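Glucosamine-6-phosphate deaminase (Bacillus subtilis, PDB 2BKX) is an enzyme of the glucosamine-6-phosphate isomerase/6-phosphogluconolactonase family, with a Rossmann-like alpha/beta fold and fructose -6-phosphate held in its pocket. Local coordinates at residues A[131-136]-A[200-205]; A[193-198]-A[229-234]; A[139-144]-A[155-160]. All blocks are in the same frame, centred on the assembly; numbering follows the deposited sequence.

Contact 1. Residues A[131-136]-A[200-205]; sequences LGIGRN and KSKAEA. With F6R (fructose -6-phosphate), chain C.
Lys202 and Ile133 make the direct polar link. Lys202 NZ donates to Ile133 O at 2.8 Å, meeting it almost head-on (C=O...N angle 167°), and donates again to the phosphate atom F6R O2P at 2.7 Å. Two kinks in the lysine chain, chi2 -56° and chi4 61°, turn the ammonium group back to the loop and into the pocket. Ile133 O thus helps to fix the position of the group that holds the phosphate.

In a Rossmann-like domain the loops that follow parallel strands build the ligand site, and this pair is a clear case: 131-136 leaves strand 128-131, while the segment 200-205 leads from strand 193-197 into helix 203-211. Gly132 lines the same pocket; without a side chain, its CA can lie 3.2 Å from F6R O4.

Apolar packing occupies another part of the contact. Ile133 CD1 reaches Ala205 CB at 4.1 Å, and Ala205 CB also rests 3.7 Å from Gly134 O. Ile133 also touches Ile197 of the adjoining strand.

Two waters complete the set. One accepts from Ala205 N at 2.9 Å and lies within hydrogen-bonding distance of both Arg135 O and Ser201 O. The other is hydrogen-bonded to Ser201 OG at 2.8 Å; its link to Arg135 NE, at the guanidinium edge, is less certain, since Arg135 is modelled in two conformers.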
loop_
_atom_site.group_PDB
_atom_site.type_symbol
_atom_site.label_atom_id
_atom_site.label_comp_id
_atom_site.label_asym_id
_atom_site.label_seq_id
_atom_site.Cartn_x
_atom_site.Cartn_y
_atom_site.Cartn_z
ATOM N N LEU A 131 -2.912 1.345 2.390
ATOM C CA LEU A 131 -2.644 2.119 1.198
ATOM C C LEU A 131 -1.892 3.380 1.574
ATOM O O LEU A 131 -2.024 3.902 2.680
ATOM C CB LEU A 131 -3.951 2.605 0.537
ATOM C CG LEU A 131 -4.889 1.592 0.022
ATOM C CD1 LEU A 131 -6.164 2.257 -0.521
ATOM C CD2 LEU A 131 -4.251 0.718 -1.059
ATOM N N GLY A 132 -1.112 3.855 0.630
ATOM C CA GLY A 132 -0.712 5.271 0.617
ATOM C C GLY A 132 -1.399 5.970 -0.546
ATOM O O GLY A 132 -2.269 5.379 -1.206
ATOM N N ILE A 133 -1.046 7.222 -0.795
ATOM C CA ILE A 133 -1.632 7.996 -1.888
ATOM C C ILE A 133 -0.531 8.706 -2.636
ATOM O O ILE A 133 0.369 9.277 -2.034
ATOM C CB ILE A 133 -2.710 8.996 -1.385
ATOM C CG1 ILE A 133 -3.572 9.502 -2.517
ATOM C CG2 ILE A 133 -2.119 10.133 -0.577
ATOM C CD1 ILE A 133 -4.847 10.221 -2.082
ATOM N N GLY A 134 -0.605 8.665 -3.948
ATOM C CA GLY A 134 0.332 9.423 -4.737
ATOM C C GLY A 134 0.022 10.898 -4.669
ATOM O O GLY A 134 -1.104 11.315 -4.345
ATOM N N ARG A 135 0.986 11.692 -5.110
ATOM C CA ARG A 135 0.781 13.113 -5.188
ATOM C C ARG A 135 -0.385 13.429 -6.113
ATOM O O ARG A 135 -1.063 14.451 -5.937
ATOM C CB ARG A 135 2.061 13.832 -5.676
ATOM C CG ARG A 135 3.232 13.715 -4.751
ATOM C CD ARG A 135 4.501 14.287 -5.410
ATOM N NE ARG A 135 5.644 14.104 -4.523
ATOM C CZ ARG A 135 6.903 14.455 -4.772
ATOM N NH1 ARG A 135 7.830 14.209 -3.857
ATOM N NH2 ARG A 135 7.245 15.057 -5.907
ATOM N N ASN A 136 -0.611 12.559 -7.104
ATOM C CA ASN A 136 -1.672 12.666 -8.073
ATOM C C ASN A 136 -2.922 11.834 -7.753
ATOM O O ASN A 136 -3.780 11.632 -8.607
ATOM C CB ASN A 136 -1.170 12.250 -9.472
ATOM C CG ASN A 136 -0.724 10.806 -9.532
ATOM O OD1 ASN A 136 -0.806 10.079 -8.538
ATOM N ND2 ASN A 136 -0.263 10.375 -10.698
ATOM N N LYS A 200 3.481 17.514 3.601
ATOM C CA LYS A 200 3.019 18.588 2.707
ATOM C C LYS A 200 2.870 18.181 1.246
ATOM O O LYS A 200 2.009 18.718 0.521
ATOM C CB LYS A 200 4.009 19.760 2.838
ATOM C CG LYS A 200 3.692 20.995 2.087
ATOM C CD LYS A 200 4.627 22.127 2.555
ATOM C CE LYS A 200 4.933 23.113 1.413
ATOM N NZ LYS A 200 6.323 23.657 1.556
ATOM N N SER A 201 3.667 17.220 0.788
ATOM C CA SER A 201 3.576 16.791 -0.596
ATOM C C SER A 201 2.242 16.188 -0.971
ATOM O O SER A 201 1.946 16.114 -2.159
ATOM C CB SER A 201 4.691 15.815 -0.945
ATOM O OG SER A 201 4.430 14.503 -0.493
ATOM N N LYS A 202 1.456 15.763 0.030
ATOM C CA LYS A 202 0.161 15.144 -0.189
ATOM C C LYS A 202 -1.024 16.065 0.082
ATOM O O LYS A 202 -2.188 15.637 -0.022
ATOM C CB LYS A 202 0.024 13.894 0.695
ATOM C CG LYS A 202 1.173 12.902 0.544
ATOM C CD LYS A 202 1.399 12.442 -0.897
ATOM C CE LYS A 202 2.535 11.423 -1.000
ATOM N NZ LYS A 202 2.274 10.150 -0.206
ATOM N N ALA A 203 -0.762 17.320 0.467
ATOM C CA ALA A 203 -1.846 18.195 0.876
ATOM C C ALA A 203 -2.853 18.461 -0.251
ATOM O O ALA A 203 -4.059 18.554 0.000
ATOM C CB ALA A 203 -1.295 19.486 1.468
ATOM N N GLU A 204 -2.380 18.596 -1.484
ATOM C CA GLU A 204 -3.312 18.773 -2.607
ATOM C C GLU A 204 -4.160 17.524 -2.852
ATOM O O GLU A 204 -5.366 17.628 -3.117
ATOM C CB GLU A 204 -2.565 19.203 -3.887
ATOM C CG GLU A 204 -1.986 20.608 -3.767
ATOM C CD GLU A 204 -1.014 20.996 -4.853
ATOM O OE1 GLU A 204 -1.138 20.515 -6.004
ATOM O OE2 GLU A 204 -0.111 21.790 -4.532
ATOM N N ALA A 205 -3.544 16.341 -2.730
ATOM C CA ALA A 205 -4.299 15.094 -2.871
ATOM C C ALA A 205 -5.346 14.950 -1.763
ATOM O O ALA A 205 -6.463 14.513 -2.001
ATOM C CB ALA A 205 -3.391 13.915 -2.940
HETATM C C1 F6R C . 2.679 1.633 -2.041
HETATM C C2 F6R C . 1.999 2.187 -3.277
HETATM C C3 F6R C . 2.009 3.658 -3.716
HETATM C C4 F6R C . 2.446 4.634 -2.605
HETATM C C5 F6R C . 2.426 6.092 -3.034
HETATM C C6 F6R C . 2.916 7.011 -1.920
HETATM O O1 F6R C . 2.840 0.203 -2.108
HETATM O O2 F6R C . 1.359 1.399 -3.938
HETATM O O3 F6R C . 0.688 4.031 -4.064
HETATM O O4 F6R C . 1.576 4.459 -1.493
HETATM O O5 F6R C . 3.178 6.307 -4.221
HETATM O O6 F6R C . 4.306 6.739 -1.684
HETATM P P F6R C . 5.017 7.383 -0.410
HETATM O O1P F6R C . 4.432 6.703 0.799
HETATM O O2P F6R C . 4.661 8.846 -0.431
HETATM O O3P F6R C . 6.479 7.113 -0.552
HETATM O O HOH W 1 -0.738 16.047 -3.418
HETATM O O HOH W 2 5.722 12.766 -2.301
#

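Contact 2. Residues A[193-198]-A[229-234]; sequences ILLLIS and VTVLID
A beta-alpha-beta unit, strand 193-197, helix 203-211 and strand 229-234, brings two parallel strands side by side here, their axes 4.8 Å apart at closest approach. The ladder follows the parallel rule that a residue bonds to the two residues that flank its paired neighbour on the other strand. Thr230 N donates to Ile193 O, while Thr230 O receives Leu195 N; Leu232 does the same between Leu195 O and Ile197 N. The last of these bonds is the most bent, at 139° about the hydrogen, and Asp234 N then closes the ladder on Ile197 O. CA-H...O contacts from Val229, Leu194, Val231 and Ile233 go to carbonyl oxygens that already accept an N-H.

On one face Leu232 CD1 lies 3.7 Å from Leu196 CD2, the two chains side by side, while Leu194 CD1 crosses over to Leu232 CG at 4.0 Å. The other face joins Leu195 CD2 to Val231 CG1 at 4.0 Å, and Ile197 CD1 meets that same valine methyl at 3.8 Å.

At the far end a chi1 of 175° swings Ser198 OG away from its backbone N and across to Asp234, where it donates to OD2 at 2.6 Å from above the carboxylate plane. Asp234 OD1 takes Gly199 N and Ala237 N, which ties the carboxylate to the chain just beyond both strands.

Strand 128-131 pairs with 193-197 and strand 2-6 with 229-234, placing the contact inside the sheet. Helix 9-26 covers the face of Leu194, Leu196 and Leu232 through Ala16 and Ile15.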
loop_
_atom_site.group_PDB
_atom_site.type_symbol
_atom_site.label_atom_id
_atom_site.label_comp_id
_atom_site.label_asym_id
_atom_site.label_seq_id
_atom_site.Cartn_x
_atom_site.Cartn_y
_atom_site.Cartn_z
ATOM N N ILE A 193 -10.231 -0.891 4.536
ATOM C CA ILE A 193 -9.137 -0.129 3.957
ATOM C C ILE A 193 -8.591 0.857 4.977
ATOM O O ILE A 193 -9.365 1.498 5.680
ATOM C CB ILE A 193 -9.575 0.563 2.647
ATOM C CG1 ILE A 193 -9.814 -0.562 1.562
ATOM C CG2 ILE A 193 -8.515 1.548 2.129
ATOM C CD1 ILE A 193 -10.449 -0.166 0.335
ATOM N N LEU A 194 -7.268 0.949 5.048
ATOM C CA LEU A 194 -6.579 1.896 5.923
ATOM C C LEU A 194 -5.621 2.705 5.035
ATOM O O LEU A 194 -4.611 2.171 4.582
ATOM C CB LEU A 194 -5.825 1.143 7.029
ATOM C CG LEU A 194 -4.977 2.015 7.947
ATOM C CD1 LEU A 194 -5.808 3.096 8.593
ATOM C CD2 LEU A 194 -4.223 1.151 8.991
ATOM N N LEU A 195 -6.002 3.956 4.767
ATOM C CA LEU A 195 -5.249 4.869 3.915
ATOM C C LEU A 195 -4.461 5.817 4.812
ATOM O O LEU A 195 -5.023 6.507 5.657
ATOM C CB LEU A 195 -6.183 5.623 2.959
ATOM C CG LEU A 195 -5.564 6.749 2.149
ATOM C CD1 LEU A 195 -4.476 6.260 1.231
ATOM C CD2 LEU A 195 -6.647 7.445 1.364
ATOM N N LEU A 196 -3.142 5.848 4.602
ATOM C CA LEU A 196 -2.225 6.652 5.391
ATOM C C LEU A 196 -1.695 7.802 4.522
ATOM O O LEU A 196 -1.237 7.585 3.419
ATOM C CB LEU A 196 -1.029 5.803 5.828
ATOM C CG LEU A 196 -1.367 4.502 6.538
ATOM C CD1 LEU A 196 -0.113 3.717 6.911
ATOM C CD2 LEU A 196 -2.240 4.766 7.749
ATOM N N ILE A 197 -1.702 9.006 5.079
ATOM C CA ILE A 197 -1.296 10.196 4.341
ATOM C C ILE A 197 -0.508 11.114 5.251
ATOM O O ILE A 197 -1.038 11.602 6.266
ATOM C CB ILE A 197 -2.472 10.961 3.729
ATOM C CG1 ILE A 197 -3.455 10.031 3.022
ATOM C CG2 ILE A 197 -1.901 11.966 2.703
ATOM C CD1 ILE A 197 -4.681 10.710 2.431
ATOM N N SER A 198 0.721 11.414 4.829
ATOM C CA SER A 198 1.635 12.216 5.637
ATOM C C SER A 198 2.423 13.216 4.790
ATOM O O SER A 198 2.928 12.890 3.736
ATOM C CB SER A 198 2.647 11.296 6.376
ATOM O OG SER A 198 3.619 12.054 7.067
ATOM N N VAL A 229 -13.590 2.413 5.174
ATOM C CA VAL A 229 -12.344 3.103 4.878
ATOM C C VAL A 229 -11.996 4.029 6.018
ATOM O O VAL A 229 -12.802 4.881 6.401
ATOM C CB VAL A 229 -12.450 3.940 3.588
ATOM C CG1 VAL A 229 -11.146 4.652 3.285
ATOM C CG2 VAL A 229 -12.845 3.072 2.422
ATOM N N THR A 230 -10.773 3.904 6.539
ATOM C CA THR A 230 -10.254 4.823 7.529
ATOM C C THR A 230 -9.080 5.530 6.871
ATOM O O THR A 230 -8.216 4.900 6.292
ATOM C CB THR A 230 -9.804 4.076 8.763
ATOM O OG1 THR A 230 -10.925 3.418 9.334
ATOM C CG2 THR A 230 -9.143 4.964 9.818
ATOM N N VAL A 231 -9.034 6.849 7.012
ATOM C CA VAL A 231 -7.979 7.675 6.424
ATOM C C VAL A 231 -7.296 8.427 7.553
ATOM O O VAL A 231 -7.945 9.230 8.249
ATOM C CB VAL A 231 -8.521 8.691 5.379
ATOM C CG1 VAL A 231 -7.369 9.404 4.733
ATOM C CG2 VAL A 231 -9.441 8.043 4.366
ATOM N N LEU A 232 -5.996 8.180 7.722
ATOM C CA LEU A 232 -5.208 8.851 8.741
ATOM C C LEU A 232 -4.388 9.916 8.054
ATOM O O LEU A 232 -3.663 9.609 7.102
ATOM C CB LEU A 232 -4.319 7.876 9.498
ATOM C CG LEU A 232 -5.004 6.693 10.157
ATOM C CD1 LEU A 232 -3.929 5.855 10.863
ATOM C CD2 LEU A 232 -6.110 7.074 11.087
ATOM N N ILE A 233 -4.503 11.172 8.524
ATOM C CA ILE A 233 -3.850 12.298 7.845
ATOM C C ILE A 233 -3.119 13.109 8.891
ATOM O O ILE A 233 -3.750 13.558 9.842
ATOM C CB ILE A 233 -4.887 13.185 7.161
ATOM C CG1 ILE A 233 -5.814 12.345 6.241
ATOM C CG2 ILE A 233 -4.222 14.267 6.341
ATOM C CD1 ILE A 233 -7.005 13.090 5.615
ATOM N N ASP A 234 -1.819 13.301 8.725
ATOM C CA ASP A 234 -1.102 14.164 9.663
ATOM C C ASP A 234 -1.315 15.646 9.360
ATOM O O ASP A 234 -1.942 16.008 8.374
ATOM C CB ASP A 234 0.340 13.757 9.860
ATOM C CG ASP A 234 1.241 14.066 8.707
ATOM O OD1 ASP A 234 0.871 14.805 7.759
ATOM O OD2 ASP A 234 2.395 13.583 8.780
HETATM O O HOH W 3 -11.265 1.076 7.962
#

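Contact 3. Residues A[139-144]-A[155-160]; sequences IGFNEP and VTLNEQ. With F6R (fructose -6-phosphate), chain C.
Glu143 and Asn158 come from opposite directions and lay their flat ends against each other, carboxylate and amide planes only 12° apart. Starting at the glutamate backbone, CB already lies 3.6 Å from Asn158 OD1, and CG passes along the same oxygen. A bend at chi2 (-80°) then folds the chain over the amide, bringing Glu143 CD 3.6 Å from Asn158 CG. At the tip the two oxygens part company. OE2 accepts from Asn158 N at 2.9 Å, in a fairly straight bond (160° at the hydrogen) that arrives from above the carboxylate plane, and it is also bonded to Thr161 OG1. OE1 takes His138 ND1 and Asn136 ND2. Four partners therefore grip one buried carboxylate and fix its rotation.

Beside this polar core runs an apolar one. Leu157 CD2 sits over one face of the Phe141 ring, 3.8 Å from its centroid, in a CH-pi contact. Val155 CG2 packs against Phe141 CB at 3.9 Å. A water bridges the segments, donating to Pro144 O at 2.7 Å and accepting from Asn158 ND2 at 3.0 Å.

The 139-144 turn is braced from within, since Asn142 N and ND2 approach Ile139 O from opposite faces of its carbonyl plane. Next to it, Gly140 O accepts from F6R O3 at 2.7 Å.

His138 holds the ligand through NE2 while Glu143 takes its ND1. A second-shell carboxylate that orients a first-shell histidine is a recurrent device of enzyme pockets; here that carboxylate is anchored at the start of helix 159-165, where Asn158 occupies the N-cap position.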
loop_
_atom_site.group_PDB
_atom_site.type_symbol
_atom_site.label_atom_id
_atom_site.label_comp_id
_atom_site.label_asym_id
_atom_site.label_seq_id
_atom_site.Cartn_x
_atom_site.Cartn_y
_atom_site.Cartn_z
ATOM N N ILE A 139 -3.502 5.121 -6.155
ATOM C CA ILE A 139 -3.504 4.084 -5.112
ATOM C C ILE A 139 -2.919 2.836 -5.756
ATOM O O ILE A 139 -3.163 2.559 -6.914
ATOM C CB ILE A 139 -4.875 3.860 -4.446
ATOM C CG1 ILE A 139 -5.950 3.539 -5.466
ATOM C CG2 ILE A 139 -5.247 5.087 -3.615
ATOM C CD1 ILE A 139 -7.310 3.111 -4.872
ATOM N N GLY A 140 -2.108 2.111 -5.022
ATOM C CA GLY A 140 -1.156 1.222 -5.670
ATOM C C GLY A 140 -0.394 2.018 -6.727
ATOM O O GLY A 140 -0.041 3.166 -6.482
ATOM N N PHE A 141 -0.200 1.441 -7.906
ATOM C CA PHE A 141 0.267 2.232 -9.058
ATOM C C PHE A 141 -0.820 2.383 -10.117
ATOM O O PHE A 141 -0.554 2.456 -11.342
ATOM C CB PHE A 141 1.565 1.692 -9.647
ATOM C CG PHE A 141 2.800 1.964 -8.811
ATOM C CD1 PHE A 141 3.752 0.986 -8.735
ATOM C CD2 PHE A 141 3.039 3.194 -8.184
ATOM C CE1 PHE A 141 4.970 1.214 -8.059
ATOM C CE2 PHE A 141 4.241 3.407 -7.475
ATOM C CZ PHE A 141 5.194 2.426 -7.433
ATOM N N ASN A 142 -2.061 2.459 -9.641
ATOM C CA ASN A 142 -3.201 2.805 -10.494
ATOM C C ASN A 142 -3.233 4.301 -10.703
ATOM O O ASN A 142 -3.647 5.030 -9.801
ATOM C CB ASN A 142 -4.505 2.309 -9.873
ATOM C CG ASN A 142 -4.517 0.825 -9.707
ATOM O OD1 ASN A 142 -4.723 0.086 -10.684
ATOM N ND2 ASN A 142 -4.348 0.365 -8.483
ATOM N N GLU A 143 -2.695 4.736 -11.853
ATOM C CA GLU A 143 -2.549 6.155 -12.141
ATOM C C GLU A 143 -3.859 6.743 -12.639
ATOM O O GLU A 143 -4.779 6.014 -13.030
ATOM C CB GLU A 143 -1.452 6.379 -13.171
ATOM C CG GLU A 143 -0.067 5.863 -12.765
ATOM C CD GLU A 143 0.729 6.730 -11.824
ATOM O OE1 GLU A 143 0.144 7.487 -11.026
ATOM O OE2 GLU A 143 1.990 6.704 -11.872
ATOM N N PRO A 144 -3.958 8.082 -12.664
ATOM C CA PRO A 144 -5.157 8.697 -13.221
ATOM C C PRO A 144 -5.558 8.144 -14.566
ATOM O O PRO A 144 -4.712 7.891 -15.434
ATOM C CB PRO A 144 -4.754 10.168 -13.294
ATOM C CG PRO A 144 -3.808 10.340 -12.155
ATOM C CD PRO A 144 -3.019 9.082 -12.130
ATOM N N VAL A 155 1.522 -1.584 -15.584
ATOM C CA VAL A 155 1.321 -0.157 -15.785
ATOM C C VAL A 155 2.591 0.561 -16.158
ATOM O O VAL A 155 3.687 0.165 -15.753
ATOM C CB VAL A 155 0.721 0.505 -14.529
ATOM C CG1 VAL A 155 -0.628 -0.138 -14.244
ATOM C CG2 VAL A 155 1.672 0.389 -13.311
ATOM N N THR A 156 2.422 1.629 -16.933
ATOM C CA THR A 156 3.510 2.547 -17.211
ATOM C C THR A 156 3.363 3.678 -16.201
ATOM O O THR A 156 2.347 4.350 -16.164
ATOM C CB THR A 156 3.436 3.060 -18.670
ATOM O OG1 THR A 156 3.547 1.944 -19.541
ATOM C CG2 THR A 156 4.520 4.076 -18.991
ATOM N N LEU A 157 4.373 3.878 -15.372
ATOM C CA LEU A 157 4.326 4.880 -14.346
ATOM C C LEU A 157 4.277 6.293 -14.927
ATOM O O LEU A 157 4.963 6.638 -15.899
ATOM C CB LEU A 157 5.528 4.770 -13.420
ATOM C CG LEU A 157 5.660 3.418 -12.711
ATOM C CD1 LEU A 157 6.928 3.405 -11.892
ATOM C CD2 LEU A 157 4.495 3.140 -11.796
ATOM N N ASN A 158 3.456 7.133 -14.315
ATOM C CA ASN A 158 3.443 8.531 -14.726
ATOM C C ASN A 158 4.757 9.195 -14.360
ATOM O O ASN A 158 5.427 8.837 -13.380
ATOM C CB ASN A 158 2.304 9.274 -14.043
ATOM C CG ASN A 158 0.937 8.986 -14.653
ATOM O OD1 ASN A 158 0.746 8.107 -15.514
ATOM N ND2 ASN A 158 -0.034 9.755 -14.193
ATOM N N GLU A 159 5.120 10.238 -15.088
ATOM C CA GLU A 159 6.341 10.958 -14.743
ATOM C C GLU A 159 6.331 11.519 -13.318
ATOM O O GLU A 159 7.357 11.521 -12.643
ATOM C CB GLU A 159 6.647 12.048 -15.778
ATOM C CG GLU A 159 6.819 11.480 -17.226
ATOM C CD GLU A 159 7.671 10.185 -17.374
ATOM O OE1 GLU A 159 8.721 9.984 -16.717
ATOM O OE2 GLU A 159 7.291 9.334 -18.212
ATOM N N GLN A 160 5.179 11.964 -12.827
ATOM C CA GLN A 160 5.131 12.473 -11.439
ATOM C C GLN A 160 5.519 11.409 -10.415
ATOM O O GLN A 160 6.119 11.709 -9.398
ATOM C CB GLN A 160 3.758 13.014 -11.112
ATOM C CG GLN A 160 3.714 13.807 -9.878
ATOM C CD GLN A 160 2.319 14.023 -9.428
ATOM O OE1 GLN A 160 1.784 15.122 -9.523
ATOM N NE2 GLN A 160 1.701 12.968 -8.974
HETATM C C1 F6R C . 2.679 1.633 -2.041
HETATM C C2 F6R C . 1.999 2.187 -3.277
HETATM C C3 F6R C . 2.009 3.658 -3.716
HETATM C C4 F6R C . 2.446 4.634 -2.605
HETATM C C5 F6R C . 2.426 6.092 -3.034
HETATM C C6 F6R C . 2.916 7.011 -1.920
HETATM O O1 F6R C . 2.840 0.203 -2.108
HETATM O O2 F6R C . 1.359 1.399 -3.938
HETATM O O3 F6R C . 0.688 4.031 -4.064
HETATM O O4 F6R C . 1.576 4.459 -1.493
HETATM O O5 F6R C . 3.178 6.307 -4.221
HETATM O O6 F6R C . 4.306 6.739 -1.684
HETATM P P F6R C . 5.017 7.383 -0.410
HETATM O O1P F6R C . 4.432 6.703 0.799
HETATM O O2P F6R C . 4.661 8.846 -0.431
HETATM O O3P F6R C . 6.479 7.113 -0.552
HETATM O O HOH W 4 -2.374 9.134 -16.022
#

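Following the chain from the N terminus, the first of these contacts opens where strand 128-131 runs out into a loop. Before contact 1 closes, the chain makes contact 3, joining 139-144 to the strand and helix start at 155-160, so contact 3 is nested inside contact 1. The two touch through Asn136 and Glu143, and both reach the bound fructose -6-phosphate. Contact 2 opens at strand 193-197, before contact 1 closes at 200-205, and itself closes at 229-234; these two therefore cross, and Leu131 hydrogen-bonds to Leu194 and Leu196. Contact 3 closes before contact 2 opens, so these two are in series. Together they tie the parallel strands of the mixed sheet to the pocket loops and helix 159-165.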